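Mandelate racemase / muconate lactonizing enzyme family protein (Agrobacterium tumefaciens, PDB 4DXK) probably acts as a metal-dependent lyase or isomerase of the enolase superfamily, with a capping domain set against a beta/alpha barrel. Local coordinates at residues H46-I54 / R392-I400; L72-E80 / T269-D278. One frame throughout, in Å; residues are numbered along the deposited sequence.

Interaction 1: H46-I54 / R392-I400; sequences HEYIAPRVI and RRFSDAASI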
loop_
_atom_site.group_PDB
_atom_site.type_symbol
_atom_site.label_atom_id
_atom_site.label_comp_id
_atom_site.label_asym_id
_atom_site.label_seq_id
_atom_site.Cartn_x
_atom_site.Cartn_y
_atom_site.Cartn_z
ATOM N N HIS A 46 14.724 17.787 -40.244
ATOM C CA HIS A 46 15.121 19.067 -40.815
ATOM C C HIS A 46 14.475 20.274 -40.135
ATOM O O HIS A 46 15.106 21.318 -40.021
ATOM C CB HIS A 46 14.884 19.070 -42.323
ATOM C CG HIS A 46 15.675 18.021 -43.029
ATOM N ND1 HIS A 46 17.026 18.152 -43.273
ATOM C CD2 HIS A 46 15.323 16.796 -43.488
ATOM C CE1 HIS A 46 17.467 17.059 -43.872
ATOM N NE2 HIS A 46 16.455 16.222 -44.010
ATOM N N GLU A 47 13.237 20.130 -39.662
ATOM C CA GLU A 47 12.525 21.244 -39.028
ATOM C C GLU A 47 13.066 21.539 -37.628
ATOM O O GLU A 47 13.201 22.705 -37.240
ATOM C CB GLU A 47 11.010 20.962 -38.953
ATOM C CG GLU A 47 10.171 22.119 -38.354
ATOM C CD GLU A 47 8.659 21.843 -38.289
ATOM O OE1 GLU A 47 8.267 20.691 -38.018
ATOM O OE2 GLU A 47 7.856 22.784 -38.488
ATOM N N TYR A 48 13.374 20.485 -36.878
ATOM C CA TYR A 48 13.657 20.590 -35.445
ATOM C C TYR A 48 15.103 20.250 -35.075
ATOM O O TYR A 48 15.761 21.011 -34.364
ATOM C CB TYR A 48 12.700 19.684 -34.659
ATOM C CG TYR A 48 12.706 19.949 -33.171
ATOM C CD1 TYR A 48 13.594 19.300 -32.316
ATOM C CD2 TYR A 48 11.822 20.867 -32.621
ATOM C CE1 TYR A 48 13.599 19.559 -30.958
ATOM C CE2 TYR A 48 11.815 21.133 -31.268
ATOM C CZ TYR A 48 12.700 20.475 -30.443
ATOM O OH TYR A 48 12.678 20.760 -29.095
ATOM N N ILE A 49 15.600 19.107 -35.539
ATOM C CA ILE A 49 16.944 18.692 -35.148
ATOM C C ILE A 49 18.015 19.578 -35.791
ATOM O O ILE A 49 18.898 20.089 -35.095
ATOM C CB ILE A 49 17.233 17.203 -35.447
ATOM C CG1 ILE A 49 16.227 16.305 -34.723
ATOM C CG2 ILE A 49 18.653 16.848 -35.028
ATOM C CD1 ILE A 49 16.518 14.822 -34.856
ATOM N N ALA A 50 17.931 19.772 -37.103
ATOM C CA ALA A 50 18.961 20.516 -37.828
ATOM C C ALA A 50 19.325 21.887 -37.228
ATOM O O ALA A 50 20.503 22.139 -36.979
ATOM C CB ALA A 50 18.595 20.638 -39.298
ATOM N N PRO A 51 18.333 22.763 -36.967
ATOM C CA PRO A 51 18.747 24.066 -36.425
ATOM C C PRO A 51 19.382 23.968 -35.039
ATOM O O PRO A 51 20.109 24.886 -34.644
ATOM C CB PRO A 51 17.438 24.868 -36.372
ATOM C CG PRO A 51 16.354 23.847 -36.385
ATOM C CD PRO A 51 16.880 22.706 -37.211
ATOM N N ARG A 52 19.127 22.880 -34.314
ATOM C CA ARG A 52 19.686 22.710 -32.983
ATOM C C ARG A 52 21.053 22.036 -32.959
ATOM O O ARG A 52 21.755 22.103 -31.947
ATOM C CB ARG A 52 18.724 21.918 -32.104
ATOM C CG ARG A 52 17.513 22.726 -31.714
ATOM C CD ARG A 52 16.436 21.877 -31.066
ATOM N NE ARG A 52 15.338 22.712 -30.586
ATOM C CZ ARG A 52 14.414 23.257 -31.368
ATOM N NH1 ARG A 52 14.430 23.049 -32.677
ATOM N NH2 ARG A 52 13.456 24.011 -30.837
ATOM N N VAL A 53 21.442 21.373 -34.045
ATOM C CA VAL A 53 22.675 20.583 -33.988
ATOM C C VAL A 53 23.765 20.970 -34.989
ATOM O O VAL A 53 24.920 20.607 -34.788
ATOM C CB VAL A 53 22.409 19.063 -34.083
ATOM C CG1 VAL A 53 21.374 18.638 -33.051
ATOM C CG2 VAL A 53 21.979 18.672 -35.492
ATOM N N ILE A 54 23.427 21.673 -36.065
ATOM C CA ILE A 54 24.473 22.133 -36.976
ATOM C C ILE A 54 25.414 23.045 -36.202
ATOM O O ILE A 54 24.965 23.977 -35.521
ATOM C CB ILE A 54 23.909 22.896 -38.194
ATOM C CG1 ILE A 54 22.984 22.000 -39.015
ATOM C CG2 ILE A 54 25.045 23.455 -39.063
ATOM C CD1 ILE A 54 23.672 20.809 -39.620
ATOM N N ARG A 392 16.831 12.055 -51.175
ATOM C CA ARG A 392 17.672 12.611 -50.125
ATOM C C ARG A 392 17.295 14.051 -49.857
ATOM O O ARG A 392 16.898 14.776 -50.776
ATOM C CB ARG A 392 19.149 12.559 -50.513
ATOM C CG ARG A 392 19.681 11.179 -50.845
ATOM C CD ARG A 392 21.168 11.240 -51.187
ATOM N NE ARG A 392 21.656 9.988 -51.760
ATOM C CZ ARG A 392 22.356 9.071 -51.095
ATOM N NH1 ARG A 392 22.678 9.255 -49.822
ATOM N NH2 ARG A 392 22.746 7.964 -51.711
ATOM N N ARG A 393 17.430 14.468 -48.604
ATOM C CA ARG A 393 17.259 15.867 -48.238
ATOM C C ARG A 393 18.378 16.270 -47.290
ATOM O O ARG A 393 18.808 15.478 -46.445
ATOM C CB ARG A 393 15.903 16.107 -47.586
ATOM C CG ARG A 393 15.662 17.567 -47.282
ATOM C CD ARG A 393 14.278 17.828 -46.727
ATOM N NE ARG A 393 14.202 19.190 -46.214
ATOM C CZ ARG A 393 13.228 19.643 -45.438
ATOM N NH1 ARG A 393 12.239 18.835 -45.069
ATOM N NH2 ARG A 393 13.251 20.900 -45.017
ATOM N N PHE A 394 18.851 17.503 -47.433
ATOM C CA PHE A 394 19.980 18.003 -46.660
ATOM C C PHE A 394 19.644 19.279 -45.900
ATOM O O PHE A 394 18.896 20.124 -46.399
ATOM C CB PHE A 394 21.148 18.320 -47.599
ATOM C CG PHE A 394 21.730 17.117 -48.283
ATOM C CD1 PHE A 394 21.189 16.649 -49.472
ATOM C CD2 PHE A 394 22.826 16.465 -47.741
ATOM C CE1 PHE A 394 21.732 15.541 -50.107
ATOM C CE2 PHE A 394 23.376 15.362 -48.372
ATOM C CZ PHE A 394 22.822 14.901 -49.555
ATOM N N SER A 395 20.213 19.414 -44.705
ATOM C CA SER A 395 20.269 20.687 -43.992
ATOM C C SER A 395 21.720 21.021 -43.701
ATOM O O SER A 395 22.511 20.139 -43.357
ATOM C CB SER A 395 19.539 20.607 -42.656
ATOM O OG SER A 395 18.135 20.549 -42.811
ATOM N N ASP A 396 22.058 22.299 -43.807
ATOM C CA ASP A 396 23.379 22.777 -43.419
ATOM C C ASP A 396 23.261 24.187 -42.846
ATOM O O ASP A 396 22.152 24.671 -42.613
ATOM C CB ASP A 396 24.373 22.719 -44.589
ATOM C CG ASP A 396 23.906 23.495 -45.813
ATOM O OD1 ASP A 396 23.032 24.384 -45.698
ATOM O OD2 ASP A 396 24.447 23.219 -46.905
ATOM N N ALA A 397 24.396 24.840 -42.626
ATOM C CA ALA A 397 24.401 26.155 -41.992
ATOM C C ALA A 397 23.573 27.170 -42.785
ATOM O O ALA A 397 22.930 28.045 -42.210
ATOM C CB ALA A 397 25.826 26.651 -41.803
ATOM N N ALA A 398 23.583 27.033 -44.106
ATOM C CA ALA A 398 22.884 27.972 -44.980
ATOM C C ALA A 398 21.367 27.767 -45.028
ATOM O O ALA A 398 20.627 28.699 -45.349
ATOM C CB ALA A 398 23.471 27.920 -46.380
ATOM N N SER A 399 20.899 26.562 -44.719
ATOM C CA SER A 399 19.473 26.262 -44.853
ATOM C C SER A 399 18.667 26.402 -43.560
ATOM O O SER A 399 17.438 26.516 -43.602
ATOM C CB SER A 399 19.270 24.861 -45.434
ATOM O OG SER A 399 19.634 23.868 -44.490
ATOM N N ILE A 400 19.339 26.387 -42.414
ATOM C CA ILE A 400 18.631 26.417 -41.135
ATOM C C ILE A 400 18.166 27.814 -40.742
ATOM O O ILE A 400 18.552 28.809 -41.361
ATOM C CB ILE A 400 19.461 25.811 -39.987
ATOM C CG1 ILE A 400 20.795 26.550 -39.818
ATOM C CG2 ILE A 400 19.678 24.327 -40.232
ATOM C CD1 ILE A 400 21.574 26.116 -38.592
ATOM O OXT ILE A 400 17.382 27.963 -39.805
#

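Interaction 2: L72-E80 / T269-D278; sequences LGFRSSGAE and TLGSRWAFRD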
loop_
_atom_site.group_PDB
_atom_site.type_symbol
_atom_site.label_atom_id
_atom_site.label_comp_id
_atom_site.label_asym_id
_atom_site.label_seq_id
_atom_site.Cartn_x
_atom_site.Cartn_y
_atom_site.Cartn_z
ATOM N N LEU A 72 6.922 18.854 -25.928
ATOM C CA LEU A 72 5.840 17.916 -26.227
ATOM C C LEU A 72 6.405 16.658 -26.865
ATOM O O LEU A 72 7.492 16.690 -27.435
ATOM C CB LEU A 72 4.843 18.542 -27.204
ATOM C CG LEU A 72 4.183 19.845 -26.770
ATOM C CD1 LEU A 72 3.180 20.291 -27.828
ATOM C CD2 LEU A 72 3.493 19.708 -25.428
ATOM N N GLY A 73 5.680 15.548 -26.768
ATOM C CA GLY A 73 6.049 14.343 -27.495
ATOM C C GLY A 73 7.124 13.490 -26.849
ATOM O O GLY A 73 7.575 12.505 -27.439
ATOM N N PHE A 74 7.518 13.844 -25.635
ATOM C CA PHE A 74 8.513 13.108 -24.863
ATOM C C PHE A 74 7.876 11.836 -24.266
ATOM O O PHE A 74 6.657 11.664 -24.292
ATOM C CB PHE A 74 9.050 14.030 -23.756
ATOM C CG PHE A 74 7.982 14.509 -22.837
ATOM C CD1 PHE A 74 7.606 13.759 -21.730
ATOM C CD2 PHE A 74 7.293 15.687 -23.106
ATOM C CE1 PHE A 74 6.583 14.175 -20.898
ATOM C CE2 PHE A 74 6.274 16.106 -22.274
ATOM C CZ PHE A 74 5.911 15.355 -21.173
ATOM N N ARG A 75 8.715 10.960 -23.708
ATOM C CA ARG A 75 8.266 9.719 -23.070
ATOM C C ARG A 75 7.290 8.982 -23.987
ATOM O O ARG A 75 6.203 8.573 -23.579
ATOM C CB ARG A 75 7.651 9.993 -21.693
ATOM C CG ARG A 75 7.409 8.736 -20.843
ATOM C CD ARG A 75 6.032 8.796 -20.222
ATOM N NE ARG A 75 5.709 7.654 -19.359
ATOM C CZ ARG A 75 5.011 6.590 -19.750
ATOM N NH1 ARG A 75 4.579 6.491 -21.004
ATOM N NH2 ARG A 75 4.744 5.626 -18.877
ATOM N N SER A 76 7.702 8.818 -25.239
ATOM C CA SER A 76 6.844 8.207 -26.235
ATOM C C SER A 76 7.692 7.625 -27.342
ATOM O O SER A 76 8.916 7.788 -27.365
ATOM C CB SER A 76 5.885 9.237 -26.814
ATOM O OG SER A 76 6.504 9.959 -27.861
ATOM N N SER A 77 7.021 6.951 -28.269
ATOM C CA SER A 77 7.649 6.435 -29.483
ATOM C C SER A 77 7.159 7.208 -30.714
ATOM O O SER A 77 7.162 6.680 -31.822
ATOM C CB SER A 77 7.372 4.939 -29.617
ATOM O OG SER A 77 5.991 4.676 -29.440
ATOM N N GLY A 78 6.756 8.460 -30.507
ATOM C CA GLY A 78 6.275 9.311 -31.589
ATOM C C GLY A 78 7.367 9.808 -32.522
ATOM O O GLY A 78 8.553 9.505 -32.360
ATOM N N ALA A 79 6.956 10.615 -33.496
ATOM C CA ALA A 79 7.839 10.969 -34.609
ATOM C C ALA A 79 9.085 11.700 -34.143
ATOM O O ALA A 79 10.189 11.443 -34.639
ATOM C CB ALA A 79 7.093 11.792 -35.645
ATOM N N GLU A 80 8.916 12.625 -33.211
ATOM C CA GLU A 80 10.046 13.381 -32.686
ATOM C C GLU A 80 11.072 12.439 -32.050
ATOM O O GLU A 80 12.280 12.545 -32.293
ATOM C CB GLU A 80 9.583 14.422 -31.656
ATOM C CG GLU A 80 8.663 15.515 -32.204
ATOM C CD GLU A 80 7.174 15.246 -32.062
ATOM O OE1 GLU A 80 6.736 14.084 -31.943
ATOM O OE2 GLU A 80 6.426 16.242 -32.081
ATOM N N THR A 269 7.160 -0.431 -27.777
ATOM C CA THR A 269 6.343 0.771 -27.986
ATOM C C THR A 269 6.587 1.889 -26.976
ATOM O O THR A 269 6.062 2.987 -27.158
ATOM C CB THR A 269 4.817 0.466 -28.014
ATOM O OG1 THR A 269 4.351 0.128 -26.698
ATOM C CG2 THR A 269 4.502 -0.670 -28.974
ATOM N N LEU A 270 7.367 1.620 -25.927
ATOM C CA LEU A 270 7.631 2.591 -24.870
ATOM C C LEU A 270 8.902 3.375 -25.148
ATOM O O LEU A 270 9.891 2.818 -25.647
ATOM C CB LEU A 270 7.774 1.886 -23.512
ATOM C CG LEU A 270 6.485 1.300 -22.936
ATOM C CD1 LEU A 270 6.798 0.455 -21.710
ATOM C CD2 LEU A 270 5.469 2.387 -22.587
ATOM N N GLY A 271 8.900 4.656 -24.796
ATOM C CA GLY A 271 10.060 5.503 -25.015
ATOM C C GLY A 271 10.596 6.194 -23.775
ATOM O O GLY A 271 9.827 6.673 -22.937
ATOM N N SER A 272 11.924 6.221 -23.694
ATOM C CA SER A 272 12.710 6.921 -22.665
ATOM C C SER A 272 12.804 6.103 -21.386
ATOM O O SER A 272 11.939 5.276 -21.063
ATOM C CB SER A 272 12.182 8.329 -22.346
ATOM O OG SER A 272 11.180 8.290 -21.334
ATOM N N ARG A 273 13.846 6.360 -20.614
ATOM C CA ARG A 273 13.990 5.605 -19.390
ATOM C C ARG A 273 12.856 5.858 -18.404
ATOM O O ARG A 273 12.605 5.024 -17.537
ATOM C CB ARG A 273 15.359 5.839 -18.776
ATOM C CG ARG A 273 15.466 7.055 -17.961
ATOM C CD ARG A 273 16.951 7.322 -17.693
ATOM N NE ARG A 273 17.510 8.131 -18.770
ATOM C CZ ARG A 273 18.477 9.017 -18.601
ATOM N NH1 ARG A 273 19.077 9.141 -17.423
ATOM N NH2 ARG A 273 18.849 9.758 -19.623
ATOM N N TRP A 274 12.165 6.988 -18.542
ATOM C CA TRP A 274 11.063 7.312 -17.644
ATOM C C TRP A 274 9.872 6.378 -17.846
ATOM O O TRP A 274 9.209 5.990 -16.873
ATOM C CB TRP A 274 10.684 8.802 -17.762
ATOM C CG TRP A 274 11.783 9.659 -17.197
ATOM C CD1 TRP A 274 11.890 10.102 -15.911
ATOM C CD2 TRP A 274 12.970 10.102 -17.872
ATOM N NE1 TRP A 274 13.057 10.799 -15.749
ATOM C CE2 TRP A 274 13.744 10.809 -16.933
ATOM C CE3 TRP A 274 13.452 9.976 -19.178
ATOM C CZ2 TRP A 274 14.972 11.393 -17.260
ATOM C CZ3 TRP A 274 14.675 10.550 -19.502
ATOM C CH2 TRP A 274 15.417 11.258 -18.546
ATOM N N ALA A 275 9.604 5.984 -19.085
ATOM C CA ALA A 275 8.564 4.985 -19.326
ATOM C C ALA A 275 8.937 3.644 -18.708
ATOM O O ALA A 275 8.081 2.919 -18.199
ATOM C CB ALA A 275 8.286 4.824 -20.821
ATOM N N PHE A 276 10.224 3.318 -18.755
ATOM C CA PHE A 276 10.689 2.054 -18.197
ATOM C C PHE A 276 10.749 2.078 -16.674
ATOM O O PHE A 276 10.492 1.056 -16.038
ATOM C CB PHE A 276 11.990 1.600 -18.874
ATOM C CG PHE A 276 11.750 1.118 -20.269
ATOM C CD1 PHE A 276 11.425 -0.201 -20.507
ATOM C CD2 PHE A 276 11.748 2.003 -21.339
ATOM C CE1 PHE A 276 11.148 -0.646 -21.796
ATOM C CE2 PHE A 276 11.468 1.560 -22.634
ATOM C CZ PHE A 276 11.166 0.241 -22.863
ATOM N N ARG A 277 11.015 3.242 -16.085
ATOM C CA ARG A 277 10.801 3.387 -14.645
ATOM C C ARG A 277 9.349 3.075 -14.295
ATOM O O ARG A 277 9.070 2.314 -13.364
ATOM C CB ARG A 277 11.152 4.800 -14.177
ATOM C CG ARG A 277 10.557 5.158 -12.809
ATOM C CD ARG A 277 10.983 6.545 -12.341
ATOM N NE ARG A 277 10.145 6.994 -11.224
ATOM C CZ ARG A 277 9.934 8.260 -10.880
ATOM N NH1 ARG A 277 10.524 9.248 -11.523
ATOM N NH2 ARG A 277 9.113 8.530 -9.873
ATOM N N ASP A 278 8.421 3.663 -15.041
ATOM C CA ASP A 278 7.005 3.427 -14.793
ATOM C C ASP A 278 6.686 1.932 -14.904
ATOM O O ASP A 278 5.938 1.383 -14.091
ATOM C CB ASP A 278 6.139 4.219 -15.789
ATOM C CG ASP A 278 6.169 5.729 -15.553
ATOM O OD1 ASP A 278 6.710 6.201 -14.531
ATOM O OD2 ASP A 278 5.614 6.439 -16.420
HETATM O O HOH W 1 6.438 5.651 -23.776
#

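Interaction 1: H46-I54 / R392-I400
His46 reaches across from helix 46-53 to strand 392-396 and meets it in two ways at once. At the edge of its ring, near the plane, ND1 shares a nearly straight hydrogen bond (163°) with Ser395 OG at 2.7 Å, and either atom could be the donor. Over one face runs the extended side chain of Arg393, whose CG makes a CH-pi contact 3.8 Å from the centre of the His46 ring. With CG anti to the backbone N (chi1 -176°), Arg393 passes on beyond the ring and lays its guanidinium over His46 CB, its plane only 20° from that of the imidazole. One turn on, Ala50 CB presses on Ser395 CB at a tight 3.5 Å. The helix thus packs against the edge strand of the antiparallel sheet in the enolase-type N-terminal domain, a strand supplied here by the C-terminal tail. Beyond that strand the tail turns back, so that Ile400 CG2 packs on Ala50 CB (4.0 Å) and its CD1 on Ile54 CB (4.0 Å). Asp396 N donates to Ser399 OG within this turn. In the second shell, Thr8 of strand 3-11 hydrogen-bonds to His46 NE2, which fixes the imidazole from its other nitrogen.

Interaction 2: L72-E80 / T269-D278
The backbones come closest where Ser76 and Gly271 face each other, CA to CA 4.4 Å, and two CA-H...O contacts run in opposite directions, from Arg75 CA to Gly271 O and from Gly271 CA to Ser76 O, the latter nearly straight at 171°. A bridging water accepts from Gly271 N and donates weakly to Arg75 O. From this meeting point the Arg75 side chain, bent at chi2 (-135°), turns along the first turns of helix 272-278. Its guanidinium lies with one face over Ala275 CB, 3.9 Å from CZ of Arg75. In a salt bridge, the group grips a single oxygen of Asp278 side-on: NH2 of Arg75 donates to OD2 at 2.7 Å along the anti lone pair, whereas NE of Arg75 meets the same OD2 at 3.2 Å and a more bent angle of 136°, from outside the carboxylate plane. On the other flank, Ser77 OG donates to Thr269 O at 2.8 Å, from above the carbonyl plane, and the same OG bonds to Gly73 N of a second subunit. Ser76 OG instead serves its own loop, accepting from Gly78 N in an ST turn and donating to Gly73 O. The capping domain thus docks on the barrel beside the metal site, as in other enolase-superfamily members; Thr269 directly follows the sodium ligand Glu268.

Overall arrangement
Interactions 1 and 2 lie with their centres about 24 Å apart and their nearest atoms about 5 Å apart, without touching. Along the chain they are nested: 46-54 comes first, then 72-80, 269-278 and finally 392-400. Both begin in the N-terminal domain, where helix 38-53 touches the start of helix 79-99 through Val41 and Ala79. Interaction 1 sits toward the periphery, where the chain's end returns to complete the antiparallel sheet of that domain; interaction 2 lies deeper. The polypeptide therefore leaves the capping domain, builds the barrel and comes back, so that interaction 1 closes the capping domain with the chain's own end, while interaction 2 joins that domain to the parallel-stranded barrel.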